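Local coordinates for cytochrome c (Pseudomonas aeruginosa, PDB 6RTE), which is the dehydrogenase NirN of heme d1 biosynthesis, which acts on dihydro-heme d1 and joins a heme c domain to an eight-bladed beta-propeller, at residues N148-V153 / D166-I171; V160-G165 / T203-Y208. All blocks are in the same frame, centred on the assembly; numbering follows the deposited sequence.

Contact 1. Residues N148-V153 / D166-I171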
loop_
_atom_site.group_PDB
_atom_site.type_symbol
_atom_site.label_atom_id
_atom_site.label_comp_id
_atom_site.label_asym_id
_atom_site.label_seq_id
_atom_site.Cartn_x
_atom_site.Cartn_y
_atom_site.Cartn_z
ATOM N N ASN A 148 -19.931 -5.412 -4.483
ATOM C CA ASN A 148 -19.163 -5.569 -5.710
ATOM C C ASN A 148 -18.546 -4.258 -6.183
ATOM O O ASN A 148 -18.051 -4.189 -7.312
ATOM C CB ASN A 148 -20.037 -6.171 -6.813
ATOM C CG ASN A 148 -19.222 -6.946 -7.829
ATOM O OD1 ASN A 148 -18.059 -7.289 -7.585
ATOM N ND2 ASN A 148 -19.828 -7.237 -8.972
ATOM N N LEU A 149 -18.567 -3.221 -5.349
ATOM C CA LEU A 149 -17.890 -1.971 -5.670
ATOM C C LEU A 149 -16.380 -2.160 -5.745
ATOM O O LEU A 149 -15.784 -2.887 -4.942
ATOM C CB LEU A 149 -18.188 -0.910 -4.610
ATOM C CG LEU A 149 -19.629 -0.423 -4.467
ATOM C CD1 LEU A 149 -19.710 0.549 -3.293
ATOM C CD2 LEU A 149 -20.114 0.216 -5.755
ATOM N N PHE A 150 -15.754 -1.455 -6.684
ATOM C CA PHE A 150 -14.305 -1.317 -6.702
ATOM C C PHE A 150 -13.909 0.073 -6.224
ATOM O O PHE A 150 -14.494 1.074 -6.649
ATOM C CB PHE A 150 -13.739 -1.534 -8.105
ATOM C CG PHE A 150 -13.797 -2.949 -8.574
ATOM C CD1 PHE A 150 -12.725 -3.802 -8.359
ATOM C CD2 PHE A 150 -14.905 -3.420 -9.259
ATOM C CE1 PHE A 150 -12.764 -5.103 -8.816
ATOM C CE2 PHE A 150 -14.956 -4.724 -9.708
ATOM C CZ PHE A 150 -13.879 -5.567 -9.482
ATOM N N VAL A 151 -12.912 0.127 -5.357
ATOM C CA VAL A 151 -12.215 1.370 -5.057
ATOM C C VAL A 151 -10.993 1.423 -5.969
ATOM O O VAL A 151 -10.121 0.546 -5.905
ATOM C CB VAL A 151 -11.820 1.441 -3.573
ATOM C CG1 VAL A 151 -11.028 2.712 -3.261
ATOM C CG2 VAL A 151 -13.067 1.374 -2.697
ATOM N N VAL A 152 -10.937 2.429 -6.832
ATOM C CA VAL A 152 -9.888 2.538 -7.850
ATOM C C VAL A 152 -9.023 3.745 -7.534
ATOM O O VAL A 152 -9.523 4.873 -7.449
ATOM C CB VAL A 152 -10.473 2.645 -9.266
ATOM C CG1 VAL A 152 -9.338 2.703 -10.295
ATOM C CG2 VAL A 152 -11.371 1.486 -9.543
ATOM N N VAL A 153 -7.727 3.509 -7.369
ATOM C CA VAL A 153 -6.771 4.569 -7.054
ATOM C C VAL A 153 -6.231 5.123 -8.370
ATOM O O VAL A 153 -5.625 4.393 -9.166
ATOM C CB VAL A 153 -5.648 4.044 -6.150
ATOM C CG1 VAL A 153 -4.620 5.129 -5.872
ATOM C CG2 VAL A 153 -6.226 3.547 -4.812
ATOM N N ASP A 166 -20.636 -4.378 -11.448
ATOM C CA ASP A 166 -21.430 -5.103 -12.428
ATOM C C ASP A 166 -21.617 -4.324 -13.719
ATOM O O ASP A 166 -21.647 -4.923 -14.803
ATOM C CB ASP A 166 -22.797 -5.454 -11.832
ATOM C CG ASP A 166 -22.687 -6.439 -10.682
ATOM O OD1 ASP A 166 -22.203 -7.567 -10.916
ATOM O OD2 ASP A 166 -23.058 -6.081 -9.546
ATOM N N ARG A 167 -21.745 -3.000 -13.634
ATOM C CA ARG A 167 -21.798 -2.158 -14.824
ATOM C C ARG A 167 -20.422 -1.642 -15.235
ATOM O O ARG A 167 -20.255 -1.209 -16.379
ATOM C CB ARG A 167 -22.732 -0.959 -14.596
ATOM C CG ARG A 167 -24.205 -1.323 -14.417
ATOM C CD ARG A 167 -25.130 -0.114 -14.607
ATOM N NE ARG A 167 -25.779 0.303 -13.360
ATOM C CZ ARG A 167 -26.964 0.917 -13.287
ATOM N NH1 ARG A 167 -27.660 1.190 -14.390
ATOM N NH2 ARG A 167 -27.462 1.250 -12.100
ATOM N N PHE A 168 -19.438 -1.685 -14.333
ATOM C CA PHE A 168 -18.104 -1.149 -14.604
ATOM C C PHE A 168 -18.200 0.316 -15.022
ATOM O O PHE A 168 -17.582 0.761 -15.993
ATOM C CB PHE A 168 -17.383 -1.994 -15.656
ATOM C CG PHE A 168 -17.263 -3.442 -15.274
ATOM C CD1 PHE A 168 -16.446 -3.822 -14.220
ATOM C CD2 PHE A 168 -17.981 -4.414 -15.949
ATOM C CE1 PHE A 168 -16.337 -5.148 -13.852
ATOM C CE2 PHE A 168 -17.878 -5.747 -15.585
ATOM C CZ PHE A 168 -17.048 -6.111 -14.536
ATOM N N GLU A 169 -19.002 1.066 -14.275
ATOM C CA GLU A 169 -19.186 2.493 -14.462
ATOM C C GLU A 169 -18.954 3.200 -13.135
ATOM O O GLU A 169 -19.239 2.641 -12.072
ATOM C CB GLU A 169 -20.600 2.815 -14.968
ATOM C CG GLU A 169 -20.988 2.106 -16.250
ATOM C CD GLU A 169 -22.471 2.249 -16.559
ATOM O OE1 GLU A 169 -23.134 3.085 -15.905
ATOM O OE2 GLU A 169 -22.975 1.527 -17.446
ATOM N N PRO A 170 -18.439 4.426 -13.169
ATOM C CA PRO A 170 -18.216 5.157 -11.918
ATOM C C PRO A 170 -19.525 5.631 -11.307
ATOM O O PRO A 170 -20.429 6.091 -12.004
ATOM C CB PRO A 170 -17.329 6.334 -12.338
ATOM C CG PRO A 170 -17.576 6.512 -13.793
ATOM C CD PRO A 170 -17.979 5.175 -14.352
ATOM N N ILE A 171 -19.627 5.498 -9.986
ATOM C CA ILE A 171 -20.705 6.126 -9.236
ATOM C C ILE A 171 -20.223 7.316 -8.430
ATOM O O ILE A 171 -21.058 8.070 -7.900
ATOM C CB ILE A 171 -21.437 5.119 -8.319
ATOM C CG1 ILE A 171 -20.517 4.569 -7.232
ATOM C CG2 ILE A 171 -22.004 3.967 -9.152
ATOM C CD1 ILE A 171 -21.264 3.732 -6.193
#

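Contact 2. Residues V160-G165 / T203-Y208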
loop_
_atom_site.group_PDB
_atom_site.type_symbol
_atom_site.label_atom_id
_atom_site.label_comp_id
_atom_site.label_asym_id
_atom_site.label_seq_id
_atom_site.Cartn_x
_atom_site.Cartn_y
_atom_site.Cartn_z
ATOM N N VAL A 160 -9.692 9.189 -6.576
ATOM C CA VAL A 160 -10.223 7.854 -6.337
ATOM C C VAL A 160 -11.569 7.776 -7.039
ATOM O O VAL A 160 -12.375 8.707 -6.933
ATOM C CB VAL A 160 -10.384 7.553 -4.837
ATOM C CG1 VAL A 160 -11.198 6.254 -4.616
ATOM C CG2 VAL A 160 -9.023 7.477 -4.153
ATOM N N THR A 161 -11.795 6.690 -7.771
ATOM C CA THR A 161 -13.074 6.410 -8.400
ATOM C C THR A 161 -13.720 5.229 -7.698
ATOM O O THR A 161 -13.048 4.228 -7.410
ATOM C CB THR A 161 -12.907 6.123 -9.892
ATOM O OG1 THR A 161 -12.699 7.355 -10.579
ATOM C CG2 THR A 161 -14.153 5.419 -10.469
ATOM N N ILE A 162 -15.005 5.369 -7.383
ATOM C CA ILE A 162 -15.812 4.270 -6.862
ATOM C C ILE A 162 -16.545 3.679 -8.051
ATOM O O ILE A 162 -17.277 4.388 -8.755
ATOM C CB ILE A 162 -16.790 4.742 -5.775
ATOM C CG1 ILE A 162 -16.060 5.526 -4.696
ATOM C CG2 ILE A 162 -17.515 3.546 -5.153
ATOM C CD1 ILE A 162 -14.977 4.752 -3.993
ATOM N N LEU A 163 -16.344 2.391 -8.294
ATOM C CA LEU A 163 -16.845 1.743 -9.501
ATOM C C LEU A 163 -17.923 0.723 -9.161
ATOM O O LEU A 163 -17.733 -0.117 -8.280
ATOM C CB LEU A 163 -15.699 1.055 -10.246
ATOM C CG LEU A 163 -15.890 0.782 -11.731
ATOM C CD1 LEU A 163 -15.662 2.061 -12.529
ATOM C CD2 LEU A 163 -14.946 -0.325 -12.176
ATOM N N ASP A 164 -19.052 0.814 -9.867
ATOM C CA ASP A 164 -20.039 -0.257 -9.922
ATOM C C ASP A 164 -19.416 -1.486 -10.573
ATOM O O ASP A 164 -19.030 -1.447 -11.745
ATOM C CB ASP A 164 -21.252 0.244 -10.718
ATOM C CG ASP A 164 -22.405 -0.759 -10.786
ATOM O OD1 ASP A 164 -22.174 -1.984 -10.749
ATOM O OD2 ASP A 164 -23.559 -0.302 -10.908
ATOM N N GLY A 165 -19.299 -2.572 -9.810
ATOM C CA GLY A 165 -18.591 -3.755 -10.272
ATOM C C GLY A 165 -19.358 -4.659 -11.215
ATOM O O GLY A 165 -18.782 -5.624 -11.727
ATOM N N THR A 203 -7.605 9.106 5.655
ATOM C CA THR A 203 -8.925 9.528 5.201
ATOM C C THR A 203 -9.918 8.391 5.418
ATOM O O THR A 203 -9.653 7.247 5.039
ATOM C CB THR A 203 -8.903 9.931 3.712
ATOM O OG1 THR A 203 -7.915 10.950 3.495
ATOM C CG2 THR A 203 -10.273 10.454 3.242
ATOM N N LEU A 204 -11.055 8.709 6.035
ATOM C CA LEU A 204 -12.169 7.779 6.202
ATOM C C LEU A 204 -13.283 8.182 5.249
ATOM O O LEU A 204 -13.753 9.322 5.285
ATOM C CB LEU A 204 -12.663 7.782 7.648
ATOM C CG LEU A 204 -13.946 7.000 7.960
ATOM C CD1 LEU A 204 -13.857 5.555 7.484
ATOM C CD2 LEU A 204 -14.226 7.078 9.460
ATOM N N TYR A 205 -13.719 7.239 4.407
ATOM C CA TYR A 205 -14.717 7.488 3.378
ATOM C C TYR A 205 -15.874 6.521 3.559
ATOM O O TYR A 205 -15.659 5.315 3.703
ATOM C CB TYR A 205 -14.101 7.325 1.985
ATOM C CG TYR A 205 -14.989 7.747 0.841
ATOM C CD1 TYR A 205 -15.052 9.073 0.446
ATOM C CD2 TYR A 205 -15.738 6.815 0.139
ATOM C CE1 TYR A 205 -15.849 9.467 -0.616
ATOM C CE2 TYR A 205 -16.545 7.204 -0.928
ATOM C CZ TYR A 205 -16.589 8.529 -1.293
ATOM O OH TYR A 205 -17.365 8.925 -2.334
ATOM N N ASP A 206 -17.093 7.050 3.539
ATOM C CA ASP A 206 -18.313 6.269 3.703
ATOM C C ASP A 206 -18.851 5.920 2.321
ATOM O O ASP A 206 -19.382 6.784 1.619
ATOM C CB ASP A 206 -19.340 7.059 4.508
ATOM C CG ASP A 206 -20.665 6.316 4.663
ATOM O OD1 ASP A 206 -20.775 5.150 4.225
ATOM O OD2 ASP A 206 -21.597 6.923 5.224
ATOM N N LEU A 207 -18.708 4.651 1.925
ATOM C CA LEU A 207 -19.143 4.252 0.588
ATOM C C LEU A 207 -20.647 4.372 0.426
ATOM O O LEU A 207 -21.125 4.679 -0.678
ATOM C CB LEU A 207 -18.694 2.822 0.287
ATOM C CG LEU A 207 -17.192 2.619 0.060
ATOM C CD1 LEU A 207 -16.831 1.138 0.137
ATOM C CD2 LEU A 207 -16.769 3.214 -1.279
ATOM N N TYR A 208 -21.420 4.142 1.494
ATOM C CA TYR A 208 -22.871 4.213 1.358
ATOM C C TYR A 208 -23.340 5.629 1.038
ATOM O O TYR A 208 -24.278 5.815 0.253
ATOM C CB TYR A 208 -23.577 3.732 2.628
ATOM C CG TYR A 208 -23.516 2.249 2.873
ATOM C CD1 TYR A 208 -22.754 1.417 2.069
ATOM C CD2 TYR A 208 -24.221 1.681 3.928
ATOM C CE1 TYR A 208 -22.675 0.063 2.311
ATOM C CE2 TYR A 208 -24.157 0.323 4.175
ATOM C CZ TYR A 208 -23.385 -0.481 3.360
ATOM O OH TYR A 208 -23.312 -1.830 3.593
#

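Contact 1. Residues N148-V153 / D166-I171
N148 and D166 meet through the amide of one and the carboxylate of the other. From CB, which stays 4.1 Å from D166 OD2, the N148 side chain runs with CG anti to the backbone N (chi1 -153°), which swings the amide out; chi2 then keeps OD1 near CA and turns ND2 outward to the aspartate. ND2 lies 3.1 Å from D166 OD1, but the bend of 127° at the hydrogen makes the bond weak, and the two flat groups are twisted 59° against each other. The other amide atom, OD1, is held more firmly: it accepts from R456 N and N496 ND2, which fixes the amide's rotation. Next along the chain, L149 CD2 touches I171 CD1 at 3.7 Å, the side chains crossing at about a right angle. F150 CE2 and F168 CE1 come within 4.4 Å, a looser contact. In a G1 beta bulge, F168 and E169 lie opposite D164; F168 meets Y460 edge-to-face, and L462 touches both phenylalanines. N148 and D166 meet near the end of strand 159-164, by G165, while the other pairs bridge across it. This is an antiparallel four-stranded propeller blade, order 169-175, 159-164, 150-154, 491-496, whose C-terminal strand joins the N-terminal three.

Contact 2. Residues V160-G165 / T203-Y208
A chi1 of -52° sets CG1 of I162 anti to its carbonyl carbon, and chi2 of -60° then carries CD1 to the L207 methyl; Y205, with CG anti to the backbone N (chi1 -172°), brings its ring to the same isoleucine. The closest approach is methyl to methyl, I162 CD1 to L207 CD2 at 3.6 Å. That leucine methyl also lies 4.0 Å from I162 CG2, so it touches both branches of the isoleucine. I162 CG1 meets the Y205 ring at CE2, 4.2 Å away, and the isoleucine and tyrosine side chains lie alongside, running opposite ways. The contact is wholly apolar, with no hydrogen bond across it, and all three touching residues are buried. L207 follows directly after strand 201-206, where D206 OD1 accepts from Y208 N at 3.0 Å, an Asx turn in which the donor stands above the carboxylate plane. D206 OD2 forms a salt bridge with R191, tying this turn to the chain just before strand 192-197. This apolar contact packs two successive propeller blades together: I162 sits on strand 159-164, hydrogen-bonded through its backbone to I171 and A172, while the Y205 ring stacks on F174 of strand 169-175 and touches V212 of strand 211-217.

Overall arrangement
Reading from the N terminus, strand 150-154 comes first and pairs with strand 159-164, which then turns back into strand 169-175. Contact 1 closes the loop from 148-153 to 166-171, within this one blade. Contact 2 begins inside that loop, at 160-165, and closes 38 residues later at 203-208, so the two cross along the chain, with centres about 8 Å apart. They meet through backbone pairing: F150 O to L163 N and V152 N to T161 O, both 2.8 Å. Contact 2 binds this blade to the next. Near the chain's end, strand 491-496 returns to pair with 150-154 and completes the first blade, which closes the propeller ring.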